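Alpha-fucosidase (Bifidobacterium bifidum, PDB 2EAB) probably hydrolyses terminal alpha-1,2-linked L-fucose from sugar chains, this chain being the catalytic part of a longer, calcium-binding protein. Local coordinates at residues N243-V248 with K306-A311; T230-L235 with E299-V304; G140-D145 with L276-A281. One frame throughout, in Å; residues are numbered along the deposited sequence.

Contact 1: N243-V248 with K306-A311; sequences NSQIKV and KVVQDA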
ATOM      1  N   ASN A 243     -23.170   2.113  13.526  1.00  7.77           N
ATOM      2  CA  ASN A 243     -23.435   2.769  14.796  1.00  8.19           C
ATOM      3  C   ASN A 243     -22.232   3.628  15.155  1.00  8.39           C
ATOM      4  O   ASN A 243     -21.095   3.144  15.170  1.00  8.16           O
ATOM      5  CB  ASN A 243     -23.698   1.710  15.879  1.00  8.74           C
ATOM      6  CG  ASN A 243     -24.144   2.308  17.210  1.00  8.97           C
ATOM      7  OD1 ASN A 243     -23.389   3.014  17.872  1.00 10.15           O
ATOM      8  ND2 ASN A 243     -25.371   1.994  17.617  1.00  9.41           N
ATOM      9  N   SER A 244     -22.480   4.907  15.418  1.00  8.82           N
ATOM     10  CA  SER A 244     -21.447   5.786  15.947  1.00  9.44           C
ATOM     11  C   SER A 244     -21.974   6.533  17.163  1.00  9.52           C
ATOM     12  O   SER A 244     -23.170   6.842  17.251  1.00  9.66           O
ATOM     13  CB  SER A 244     -20.953   6.766  14.884  1.00  9.80           C
ATOM     14  OG  SER A 244     -21.938   7.734  14.566  1.00 12.73           O
ATOM     15  N   GLN A 245     -21.075   6.805  18.105  1.00  9.40           N
ATOM     16  CA  GLN A 245     -21.434   7.479  19.349  1.00  9.91           C
ATOM     17  C   GLN A 245     -20.387   8.493  19.751  1.00  9.91           C
ATOM     18  O   GLN A 245     -19.185   8.250  19.594  1.00  9.83           O
ATOM     19  CB  GLN A 245     -21.644   6.464  20.474  1.00  9.98           C
ATOM     20  CG  GLN A 245     -22.853   5.571  20.250  1.00 10.81           C
ATOM     21  CD  GLN A 245     -23.033   4.508  21.301  1.00 10.66           C
ATOM     22  OE1 GLN A 245     -22.833   4.742  22.496  1.00 11.57           O
ATOM     23  NE2 GLN A 245     -23.435   3.323  20.860  1.00 10.45           N
ATOM     24  N   ILE A 246     -20.861   9.632  20.253  1.00  9.99           N
ATOM     25  CA  ILE A 246     -20.006  10.669  20.814  1.00 10.38           C
ATOM     26  C   ILE A 246     -20.421  10.891  22.261  1.00 10.63           C
ATOM     27  O   ILE A 246     -21.559  11.284  22.540  1.00 10.97           O
ATOM     28  CB  ILE A 246     -20.094  12.012  20.041  1.00 10.26           C
ATOM     29  CG1 ILE A 246     -19.774  11.807  18.551  1.00 10.00           C
ATOM     30  CG2 ILE A 246     -19.187  13.067  20.699  1.00 10.45           C
ATOM     31  CD1 ILE A 246     -19.734  13.082  17.716  1.00 10.70           C
ATOM     32  N   LYS A 247     -19.495  10.609  23.169  1.00 11.06           N
ATOM     33  CA  LYS A 247     -19.696  10.832  24.596  1.00 11.80           C
ATOM     34  C   LYS A 247     -18.962  12.110  24.989  1.00 12.23           C
ATOM     35  O   LYS A 247     -17.752  12.225  24.791  1.00 12.07           O
ATOM     36  CB  LYS A 247     -19.171   9.630  25.386  1.00 11.78           C
ATOM     37  CG  LYS A 247     -19.393   9.701  26.890  1.00 12.49           C
ATOM     38  CD  LYS A 247     -18.772   8.499  27.573  1.00 13.28           C
ATOM     39  CE  LYS A 247     -19.049   8.489  29.070  1.00 14.50           C
ATOM     40  NZ  LYS A 247     -20.488   8.280  29.389  1.00 15.66           N
ATOM     41  N   VAL A 248     -19.708  13.068  25.542  1.00 13.09           N
ATOM     42  CA  VAL A 248     -19.166  14.380  25.889  1.00 14.35           C
ATOM     43  C   VAL A 248     -18.910  14.457  27.394  1.00 14.92           C
ATOM     44  O   VAL A 248     -19.841  14.343  28.198  1.00 15.34           O
ATOM     45  CB  VAL A 248     -20.123  15.519  25.445  1.00 14.37           C
ATOM     46  CG1 VAL A 248     -19.523  16.879  25.753  1.00 15.36           C
ATOM     47  CG2 VAL A 248     -20.434  15.409  23.957  1.00 15.32           C
ATOM     48  N   LYS A 306     -19.803   0.645  25.010  1.00 11.67           N
ATOM     49  CA  LYS A 306     -18.777   0.203  25.947  1.00 12.25           C
ATOM     50  C   LYS A 306     -17.403   0.769  25.585  1.00 11.96           C
ATOM     51  O   LYS A 306     -16.591   1.037  26.472  1.00 12.06           O
ATOM     52  CB  LYS A 306     -18.735  -1.324  26.018  1.00 12.56           C
ATOM     53  CG  LYS A 306     -17.907  -1.879  27.166  1.00 14.43           C
ATOM     54  CD  LYS A 306     -17.931  -3.397  27.179  1.00 17.22           C
ATOM     55  CE  LYS A 306     -17.182  -3.963  28.374  1.00 18.87           C
ATOM     56  NZ  LYS A 306     -15.722  -3.700  28.294  1.00 20.16           N
ATOM     57  N   VAL A 307     -17.142   0.954  24.290  1.00 11.49           N
ATOM     58  CA  VAL A 307     -15.881   1.555  23.852  1.00 11.28           C
ATOM     59  C   VAL A 307     -15.727   2.958  24.438  1.00 11.10           C
ATOM     60  O   VAL A 307     -14.703   3.267  25.048  1.00 11.28           O
ATOM     61  CB  VAL A 307     -15.741   1.612  22.309  1.00 11.02           C
ATOM     62  CG1 VAL A 307     -14.476   2.364  21.917  1.00 10.92           C
ATOM     63  CG2 VAL A 307     -15.721   0.210  21.720  1.00 11.42           C
ATOM     64  N   VAL A 308     -16.748   3.798  24.267  1.00 11.08           N
ATOM     65  CA  VAL A 308     -16.666   5.175  24.761  1.00 11.31           C
ATOM     66  C   VAL A 308     -16.693   5.246  26.290  1.00 11.66           C
ATOM     67  O   VAL A 308     -16.000   6.077  26.883  1.00 11.50           O
ATOM     68  CB  VAL A 308     -17.712   6.138  24.115  1.00 11.29           C
ATOM     69  CG1 VAL A 308     -17.425   6.325  22.632  1.00 11.55           C
ATOM     70  CG2 VAL A 308     -19.144   5.657  24.327  1.00 11.64           C
ATOM     71  N   GLN A 309     -17.466   4.365  26.921  1.00 11.98           N
ATOM     72  CA  GLN A 309     -17.526   4.321  28.383  1.00 12.48           C
ATOM     73  C   GLN A 309     -16.200   3.866  28.991  1.00 12.77           C
ATOM     74  O   GLN A 309     -15.711   4.487  29.940  1.00 12.92           O
ATOM     75  CB  GLN A 309     -18.680   3.443  28.884  1.00 12.64           C
ATOM     76  CG  GLN A 309     -18.936   3.563  30.395  1.00 13.36           C
ATOM     77  CD  GLN A 309     -19.371   4.959  30.803  1.00 14.29           C
ATOM     78  OE1 GLN A 309     -20.359   5.481  30.296  1.00 15.02           O
ATOM     79  NE2 GLN A 309     -18.633   5.569  31.726  1.00 14.86           N
ATOM     80  N   ASP A 310     -15.615   2.802  28.440  1.00 13.06           N
ATOM     81  CA  ASP A 310     -14.318   2.315  28.908  1.00 13.32           C
ATOM     82  C   ASP A 310     -13.237   3.386  28.795  1.00 13.25           C
ATOM     83  O   ASP A 310     -12.405   3.533  29.694  1.00 13.37           O
ATOM     84  CB  ASP A 310     -13.882   1.061  28.142  1.00 13.52           C
ATOM     85  CG  ASP A 310     -14.619  -0.199  28.586  1.00 14.57           C
ATOM     86  OD1 ASP A 310     -15.274  -0.196  29.653  1.00 15.96           O
ATOM     87  OD2 ASP A 310     -14.535  -1.214  27.860  1.00 15.31           O
ATOM     88  N   ALA A 311     -13.256   4.128  27.688  1.00 13.00           N
ATOM     89  CA  ALA A 311     -12.295   5.202  27.459  1.00 13.04           C
ATOM     90  C   ALA A 311     -12.473   6.336  28.470  1.00 13.08           C
ATOM     91  O   ALA A 311     -11.500   6.795  29.076  1.00 13.16           O
ATOM     92  CB  ALA A 311     -12.413   5.722  26.034  1.00 13.03           C
TER
HETATM   93  O   HOH W   1     -19.708   8.327  32.376  1.00 24.27           O
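Lys-247 reaches from strand 243-248 to Gln-309 of helix 306-311, where its NZ donates to OE1 at 2.9 Å. The ammonium nitrogen stands 35° out of the carbonyl plane, so the bond is met obliquely. A water closes the link from the other end of the amide: it accepts from Lys-247 NZ at 3.1 Å and from Gln-309 NE2 at 3.0 Å. NE2 also donates to Asn-313 OD1 farther along the helix, which tells the two ends of the amide apart and fixes its rotation. The strongest partner of NZ is Asp-227, through a salt bridge. The lysine runs extended from CA to CE and bends only at its last torsion (chi4 67°), which turns NZ onto the glutamine oxygen. On the way its CD passes 3.7 Å from Val-308 O, while its CB packs on Val-308 CB at 4.0 Å. Val-308 CG1 rests 4.0 Å from the backbone O of Gln-245, whose side-chain amide is held separately: NE2 donates to Asn-243 OD1 (3.0 Å) and to the backbone O of Asn-301 on the same helix. A methionine here would probably leave Asp-227 without this countercharge and Gln-309 OE1 without this donor. The strand and helix segments run nearly parallel, 25° apart with axes 8.7 Å from each other. Strand 241-250 lies in the nine-stranded antiparallel sheet between strands 228-235 and 273-282, and helix 297-314 spans its outer face, Val-308 also touching Ala-279 of strand 273-282.

Contact 2: T230-L235 with E299-V304; sequences TVKGAL and EVNTRV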
ATOM      1  N   THR A 230     -25.984   9.326  19.633  1.00 11.14           N
ATOM      2  CA  THR A 230     -25.896   8.080  18.873  1.00 11.10           C
ATOM      3  C   THR A 230     -26.533   8.233  17.501  1.00 10.80           C
ATOM      4  O   THR A 230     -27.683   8.668  17.382  1.00 10.88           O
ATOM      5  CB  THR A 230     -26.584   6.912  19.614  1.00 11.10           C
ATOM      6  OG1 THR A 230     -25.977   6.731  20.897  1.00 11.72           O
ATOM      7  CG2 THR A 230     -26.476   5.610  18.815  1.00 11.32           C
ATOM      8  N   VAL A 231     -25.777   7.869  16.469  1.00 10.64           N
ATOM      9  CA  VAL A 231     -26.313   7.756  15.116  1.00 10.78           C
ATOM     10  C   VAL A 231     -26.189   6.295  14.711  1.00 10.49           C
ATOM     11  O   VAL A 231     -25.094   5.726  14.765  1.00 10.44           O
ATOM     12  CB  VAL A 231     -25.547   8.652  14.109  1.00 11.02           C
ATOM     13  CG1 VAL A 231     -26.178   8.573  12.725  1.00 11.90           C
ATOM     14  CG2 VAL A 231     -25.503  10.101  14.594  1.00 12.10           C
ATOM     15  N   LYS A 232     -27.302   5.681  14.329  1.00 10.18           N
ATOM     16  CA  LYS A 232     -27.285   4.269  13.975  1.00 10.40           C
ATOM     17  C   LYS A 232     -28.324   3.971  12.913  1.00  9.79           C
ATOM     18  O   LYS A 232     -29.358   4.639  12.835  1.00  9.99           O
ATOM     19  CB  LYS A 232     -27.510   3.396  15.212  1.00 10.45           C
ATOM     20  CG  LYS A 232     -28.861   3.600  15.889  1.00 11.43           C
ATOM     21  CD  LYS A 232     -28.949   2.876  17.218  1.00 11.89           C
ATOM     22  CE  LYS A 232     -30.313   3.091  17.854  1.00 14.10           C
ATOM     23  NZ  LYS A 232     -30.372   2.563  19.243  1.00 15.82           N
ATOM     24  N   GLY A 233     -28.043   2.969  12.093  1.00  9.43           N
ATOM     25  CA  GLY A 233     -28.955   2.570  11.034  1.00  8.95           C
ATOM     26  C   GLY A 233     -28.380   1.399  10.272  1.00  8.31           C
ATOM     27  O   GLY A 233     -27.484   0.709  10.768  1.00  8.27           O
ATOM     28  N   ALA A 234     -28.894   1.176   9.068  1.00  8.41           N
ATOM     29  CA  ALA A 234     -28.378   0.135   8.186  1.00  8.31           C
ATOM     30  C   ALA A 234     -28.207   0.718   6.796  1.00  7.90           C
ATOM     31  O   ALA A 234     -28.992   1.573   6.373  1.00  7.78           O
ATOM     32  CB  ALA A 234     -29.322  -1.062   8.150  1.00  8.81           C
ATOM     33  N   LEU A 235     -27.172   0.275   6.086  1.00  7.46           N
ATOM     34  CA  LEU A 235     -27.001   0.695   4.702  1.00  7.09           C
ATOM     35  C   LEU A 235     -28.160   0.169   3.875  1.00  6.97           C
ATOM     36  O   LEU A 235     -28.543  -0.992   4.000  1.00  6.99           O
ATOM     37  CB  LEU A 235     -25.672   0.208   4.120  1.00  7.13           C
ATOM     38  CG  LEU A 235     -24.404   0.767   4.774  1.00  6.81           C
ATOM     39  CD1 LEU A 235     -23.177   0.222   4.064  1.00  6.87           C
ATOM     40  CD2 LEU A 235     -24.390   2.292   4.792  1.00  7.82           C
ATOM     41  N   GLU A 299     -26.877  -5.251  19.798  1.00 10.53           N
ATOM     42  CA  GLU A 299     -25.554  -5.730  20.195  1.00 10.48           C
ATOM     43  C   GLU A 299     -24.426  -4.820  19.708  1.00 10.34           C
ATOM     44  O   GLU A 299     -23.485  -4.538  20.459  1.00 10.59           O
ATOM     45  CB  GLU A 299     -25.346  -7.180  19.749  1.00 10.44           C
ATOM     46  CG  GLU A 299     -26.181  -8.162  20.568  1.00 11.54           C
ATOM     47  CD  GLU A 299     -26.184  -9.567  20.007  1.00 12.93           C
ATOM     48  OE1 GLU A 299     -26.215  -9.726  18.769  1.00 12.48           O
ATOM     49  OE2 GLU A 299     -26.171 -10.524  20.814  1.00 15.71           O
ATOM     50  N   VAL A 300     -24.523  -4.346  18.466  1.00 10.00           N
ATOM     51  CA  VAL A 300     -23.547  -3.380  17.951  1.00  9.80           C
ATOM     52  C   VAL A 300     -23.588  -2.112  18.809  1.00  9.82           C
ATOM     53  O   VAL A 300     -22.549  -1.579  19.200  1.00  9.77           O
ATOM     54  CB  VAL A 300     -23.772  -3.042  16.455  1.00  9.67           C
ATOM     55  CG1 VAL A 300     -22.762  -2.003  15.977  1.00 10.24           C
ATOM     56  CG2 VAL A 300     -23.658  -4.296  15.604  1.00  9.93           C
ATOM     57  N   ASN A 301     -24.800  -1.659  19.122  1.00 10.09           N
ATOM     58  CA  ASN A 301     -24.985  -0.479  19.954  1.00 10.53           C
ATOM     59  C   ASN A 301     -24.323  -0.608  21.334  1.00 10.64           C
ATOM     60  O   ASN A 301     -23.645   0.309  21.793  1.00 10.74           O
ATOM     61  CB  ASN A 301     -26.473  -0.166  20.099  1.00 10.43           C
ATOM     62  CG  ASN A 301     -26.720   1.104  20.872  1.00 10.70           C
ATOM     63  OD1 ASN A 301     -26.396   2.197  20.409  1.00 10.56           O
ATOM     64  ND2 ASN A 301     -27.278   0.967  22.073  1.00 11.71           N
ATOM     65  N   THR A 302     -24.530  -1.753  21.979  1.00 10.89           N
ATOM     66  CA  THR A 302     -23.937  -2.046  23.282  1.00 11.34           C
ATOM     67  C   THR A 302     -22.411  -2.046  23.186  1.00 11.04           C
ATOM     68  O   THR A 302     -21.723  -1.494  24.049  1.00 10.84           O
ATOM     69  CB  THR A 302     -24.459  -3.399  23.814  1.00 11.34           C
ATOM     70  OG1 THR A 302     -25.882  -3.321  23.963  1.00 12.67           O
ATOM     71  CG2 THR A 302     -23.832  -3.761  25.164  1.00 12.03           C
ATOM     72  N   ARG A 303     -21.895  -2.645  22.114  1.00 10.85           N
ATOM     73  CA  ARG A 303     -20.458  -2.739  21.884  1.00 10.68           C
ATOM     74  C   ARG A 303     -19.809  -1.361  21.738  1.00 10.70           C
ATOM     75  O   ARG A 303     -18.800  -1.072  22.387  1.00 10.57           O
ATOM     76  CB  ARG A 303     -20.191  -3.611  20.654  1.00 10.64           C
ATOM     77  CG  ARG A 303     -18.733  -3.716  20.262  1.00 10.37           C
ATOM     78  CD  ARG A 303     -18.458  -4.948  19.424  1.00 10.40           C
ATOM     79  NE  ARG A 303     -19.172  -5.015  18.143  1.00  9.62           N
ATOM     80  CZ  ARG A 303     -18.760  -4.453  17.006  1.00  9.53           C
ATOM     81  NH1 ARG A 303     -17.657  -3.711  16.972  1.00  8.87           N
ATOM     82  NH2 ARG A 303     -19.466  -4.631  15.896  1.00  9.90           N
ATOM     83  N   VAL A 304     -20.392  -0.513  20.896  1.00 10.46           N
ATOM     84  CA  VAL A 304     -19.870   0.832  20.678  1.00 10.46           C
ATOM     85  C   VAL A 304     -19.980   1.675  21.953  1.00 10.63           C
ATOM     86  O   VAL A 304     -19.061   2.421  22.287  1.00 10.57           O
ATOM     87  CB  VAL A 304     -20.568   1.523  19.484  1.00 10.36           C
ATOM     88  CG1 VAL A 304     -20.113   2.970  19.348  1.00 10.09           C
ATOM     89  CG2 VAL A 304     -20.275   0.758  18.189  1.00  9.90           C
TER
HETATM   90  O   HOH W   2     -26.726   4.334  21.982  1.00 14.58           O
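Asn-301 OD1, turned from helix 299-304 toward Thr-230 and Lys-232, is gripped by two donors. One is a water that gives it a hydrogen at 2.7 Å; the other is Asn-243 ND2 of the neighbouring strand 241-250. The same water lies 2.7 Å from Thr-230 OG1, so it bridges helix and strand across a gap that the side chains do not close by direct polar bonds. The threonine meets the amide crosswise, at about a right angle, and what it brings closest is its methyl: CG2 lies 3.8 Å from Asn-301 OD1. One torsion explains both roles of Thr-230, for chi1 of -59° sets CG2 anti to the backbone N and aimed at the amide, with OG1 to its side, where the water sits. Lys-232 approaches the same oxygen obliquely. Its CG takes the position between backbone N and carbonyl carbon (chi1 62°), and the rest of the chain is extended, bringing CD to 4.1 Å from Asn-301 OD1. NZ stands 4.2 Å from that oxygen, too far for a hydrogen bond, though its charge may still add to the pull on the carbonyl. The geometry is that of a loose, hydrated margin: the nearest CA atoms, Lys-232 and Asn-301, are 8.0 Å apart, and only 89 Å² is buried in all. It belongs to a helix laid over the outer face of a beta-sandwich sheet, the sheet strand belonging to a domain related to the N-terminal domain of glycosyl hydrolase family 65, at the rim where strand 228-235 pairs with the edge strand 217-225.

Contact 3: G140-D145 with L276-A281; sequences GDIYLD and LYIAAA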
ATOM      1  N   GLY A 140     -19.310  10.019   7.305  1.00  7.60           N
ATOM      2  CA  GLY A 140     -19.960  11.311   7.461  1.00  7.92           C
ATOM      3  C   GLY A 140     -18.968  12.318   7.991  1.00  8.11           C
ATOM      4  O   GLY A 140     -17.795  12.318   7.593  1.00  8.03           O
ATOM      5  N   ASP A 141     -19.443  13.172   8.892  1.00  8.56           N
ATOM      6  CA  ASP A 141     -18.615  14.208   9.502  1.00  8.94           C
ATOM      7  C   ASP A 141     -18.992  14.416  10.957  1.00  9.33           C
ATOM      8  O   ASP A 141     -20.127  14.164  11.352  1.00  9.77           O
ATOM      9  CB  ASP A 141     -18.783  15.547   8.777  1.00  9.39           C
ATOM     10  CG  ASP A 141     -18.450  15.470   7.304  1.00  9.63           C
ATOM     11  OD1 ASP A 141     -17.289  15.751   6.943  1.00  9.68           O
ATOM     12  OD2 ASP A 141     -19.357  15.138   6.510  1.00 11.37           O
ATOM     13  N   ILE A 142     -18.018  14.870  11.743  1.00  9.53           N
ATOM     14  CA  ILE A 142     -18.259  15.441  13.060  1.00  9.73           C
ATOM     15  C   ILE A 142     -18.189  16.957  12.904  1.00  9.87           C
ATOM     16  O   ILE A 142     -17.191  17.487  12.411  1.00  9.81           O
ATOM     17  CB  ILE A 142     -17.198  14.980  14.091  1.00  9.82           C
ATOM     18  CG1 ILE A 142     -17.167  13.449  14.179  1.00 11.05           C
ATOM     19  CG2 ILE A 142     -17.463  15.610  15.469  1.00 10.44           C
ATOM     20  CD1 ILE A 142     -15.939  12.887  14.875  1.00 12.76           C
ATOM     21  N   TYR A 143     -19.261  17.645  13.294  1.00  9.96           N
ATOM     22  CA  TYR A 143     -19.270  19.111  13.313  1.00 10.34           C
ATOM     23  C   TYR A 143     -19.264  19.642  14.735  1.00 10.57           C
ATOM     24  O   TYR A 143     -20.029  19.182  15.581  1.00 10.61           O
ATOM     25  CB  TYR A 143     -20.474  19.674  12.556  1.00 10.58           C
ATOM     26  CG  TYR A 143     -20.332  19.645  11.053  1.00 10.49           C
ATOM     27  CD1 TYR A 143     -19.571  20.603  10.385  1.00 11.05           C
ATOM     28  CD2 TYR A 143     -20.966  18.664  10.292  1.00 10.63           C
ATOM     29  CE1 TYR A 143     -19.448  20.586   9.001  1.00 11.54           C
ATOM     30  CE2 TYR A 143     -20.843  18.637   8.903  1.00 11.25           C
ATOM     31  CZ  TYR A 143     -20.082  19.599   8.268  1.00 11.67           C
ATOM     32  OH  TYR A 143     -19.955  19.591   6.899  1.00 12.24           O
ATOM     33  N   LEU A 144     -18.377  20.603  14.982  1.00 10.96           N
ATOM     34  CA  LEU A 144     -18.292  21.290  16.264  1.00 11.83           C
ATOM     35  C   LEU A 144     -18.528  22.770  15.999  1.00 12.22           C
ATOM     36  O   LEU A 144     -17.623  23.486  15.576  1.00 12.29           O
ATOM     37  CB  LEU A 144     -16.927  21.052  16.926  1.00 12.13           C
ATOM     38  CG  LEU A 144     -16.477  19.597  17.115  1.00 12.56           C
ATOM     39  CD1 LEU A 144     -15.017  19.520  17.540  1.00 13.46           C
ATOM     40  CD2 LEU A 144     -17.353  18.872  18.115  1.00 13.59           C
ATOM     41  N   ASP A 145     -19.768  23.206  16.212  1.00 13.02           N
ATOM     42  CA  ASP A 145     -20.183  24.554  15.830  1.00 13.89           C
ATOM     43  C   ASP A 145     -20.119  25.497  17.026  1.00 14.10           C
ATOM     44  O   ASP A 145     -20.920  25.399  17.954  1.00 14.10           O
ATOM     45  CB  ASP A 145     -21.588  24.538  15.203  1.00 14.24           C
ATOM     46  CG  ASP A 145     -21.974  25.872  14.570  1.00 15.77           C
ATOM     47  OD1 ASP A 145     -21.224  26.861  14.703  1.00 16.73           O
ATOM     48  OD2 ASP A 145     -23.047  25.934  13.932  1.00 18.88           O
ATOM     49  N   LEU A 276     -14.217  14.731  24.166  1.00 12.05           N
ATOM     50  CA  LEU A 276     -15.163  13.924  23.414  1.00 12.06           C
ATOM     51  C   LEU A 276     -14.538  12.569  23.135  1.00 11.29           C
ATOM     52  O   LEU A 276     -13.390  12.490  22.696  1.00 11.39           O
ATOM     53  CB  LEU A 276     -15.519  14.601  22.091  1.00 12.24           C
ATOM     54  CG  LEU A 276     -16.668  15.615  22.045  1.00 14.11           C
ATOM     55  CD1 LEU A 276     -16.558  16.717  23.097  1.00 15.43           C
ATOM     56  CD2 LEU A 276     -16.769  16.211  20.651  1.00 13.31           C
ATOM     57  N   TYR A 277     -15.291  11.513  23.415  1.00 10.85           N
ATOM     58  CA  TYR A 277     -14.902  10.160  23.047  1.00 10.95           C
ATOM     59  C   TYR A 277     -15.832   9.683  21.945  1.00 10.38           C
ATOM     60  O   TYR A 277     -17.057   9.670  22.110  1.00 10.44           O
ATOM     61  CB  TYR A 277     -14.956   9.229  24.255  1.00 11.51           C
ATOM     62  CG  TYR A 277     -13.962   9.602  25.329  1.00 11.89           C
ATOM     63  CD1 TYR A 277     -12.623   9.213  25.232  1.00 12.60           C
ATOM     64  CD2 TYR A 277     -14.352  10.360  26.432  1.00 12.83           C
ATOM     65  CE1 TYR A 277     -11.699   9.562  26.212  1.00 13.88           C
ATOM     66  CE2 TYR A 277     -13.434  10.713  27.417  1.00 14.39           C
ATOM     67  CZ  TYR A 277     -12.114  10.307  27.301  1.00 13.88           C
ATOM     68  OH  TYR A 277     -11.203  10.656  28.269  1.00 14.68           O
ATOM     69  N   ILE A 278     -15.235   9.312  20.817  1.00 10.02           N
ATOM     70  CA  ILE A 278     -15.981   8.968  19.613  1.00  9.97           C
ATOM     71  C   ILE A 278     -15.624   7.549  19.194  1.00  9.58           C
ATOM     72  O   ILE A 278     -14.445   7.215  19.033  1.00  9.45           O
ATOM     73  CB  ILE A 278     -15.666   9.950  18.458  1.00 10.27           C
ATOM     74  CG1 ILE A 278     -15.983  11.395  18.873  1.00 10.50           C
ATOM     75  CG2 ILE A 278     -16.441   9.565  17.201  1.00 10.91           C
ATOM     76  CD1 ILE A 278     -14.890  12.389  18.530  1.00 12.45           C
ATOM     77  N   ALA A 279     -16.643   6.712  19.027  1.00  9.06           N
ATOM     78  CA  ALA A 279     -16.434   5.353  18.540  1.00  8.90           C
ATOM     79  C   ALA A 279     -17.439   5.031  17.449  1.00  8.61           C
ATOM     80  O   ALA A 279     -18.504   5.649  17.369  1.00  8.65           O
ATOM     81  CB  ALA A 279     -16.539   4.352  19.674  1.00  9.43           C
ATOM     82  N   ALA A 280     -17.098   4.060  16.605  1.00  8.40           N
ATOM     83  CA  ALA A 280     -17.985   3.625  15.539  1.00  8.40           C
ATOM     84  C   ALA A 280     -17.684   2.186  15.177  1.00  8.25           C
ATOM     85  O   ALA A 280     -16.554   1.713  15.352  1.00  8.34           O
ATOM     86  CB  ALA A 280     -17.839   4.516  14.322  1.00  8.68           C
ATOM     87  N   ALA A 281     -18.696   1.492  14.670  1.00  7.92           N
ATOM     88  CA  ALA A 281     -18.546   0.116  14.220  1.00  7.87           C
ATOM     89  C   ALA A 281     -19.673  -0.267  13.288  1.00  7.59           C
ATOM     90  O   ALA A 281     -20.738   0.366  13.269  1.00  7.95           O
ATOM     91  CB  ALA A 281     -18.529  -0.839  15.396  1.00  8.25           C
TER
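Ile-142 meets Ile-278 end to end, their CD1 methyls 3.8 Å apart, and the same Ile-142 CD1 also lies 4.1 Å from Ile-278 CG2. The tip of one isoleucine thus rests against both branches of the other. Ile-278 is the less relaxed of the two: its chi2 of 133° falls partway between two staggered positions, which points to some strain in bringing its CD1 to this place. Two residues along each strand, at the next inward-facing positions, Leu-144 and Leu-276 come together differently. The two leucines lie alongside, pointing opposite ways, with CD2 of Leu-144 3.7 Å from CD2 of Leu-276. The backbones stay well apart, CA to CA 9.5 Å for Ile-142 and Ile-278 and 10.7 Å for Leu-144 and Leu-276, a spacing the side chains bridge from both sides, the isoleucines end to end and the leucines past one another. This is the interior of a beta-sandwich: strand 140-145 belongs to the seven-stranded antiparallel sheet and strand 273-282 to the nine-stranded one, two layers facing each other as expected for the N-terminal domain of this family, which belongs to a galactose-mutarotase-like clan. All four residues are buried, and their contact is purely apolar. Neighbours extend the same core: Phe-74 of strand 69-76 touches Ile-142 and Ile-278, while Val-207 of strand 203-208 touches Leu-144 and Leu-276. Side chains alternate along each strand, and the intervening ones serve the outer faces. On strand 273-282, Tyr-277 and Ala-279 turn to helix 297-314, touching Ala-311 and Val-307 respectively. On strand 140-145, Asp-141 forms a salt bridge with Arg-71, and the ring of Tyr-143 makes a cation-pi contact with Arg-69.

How the contacts relate
The three contacts section one beta-sandwich and the helix upon it. Contact 3 lies in the core between the two sheets and is wholly apolar; contacts 1 and 2 lie on the other side of the nine-stranded sheet, under helix 297-314. Contact 1 is buried and mixes a charged lysine with valine packing, whereas contact 2, smaller and at the surface, has water as its only polar bridge between the two segments, where contact 1 adds a direct bond. Strand 273-282 joins the layers: its inward residues make contact 3, while its backbone pairs with strand 241-250 of contact 1, Lys-247 N to Tyr-277 O. Strands 241-250 and 228-235 are likewise paired, through Ser-244 N and Val-231 O.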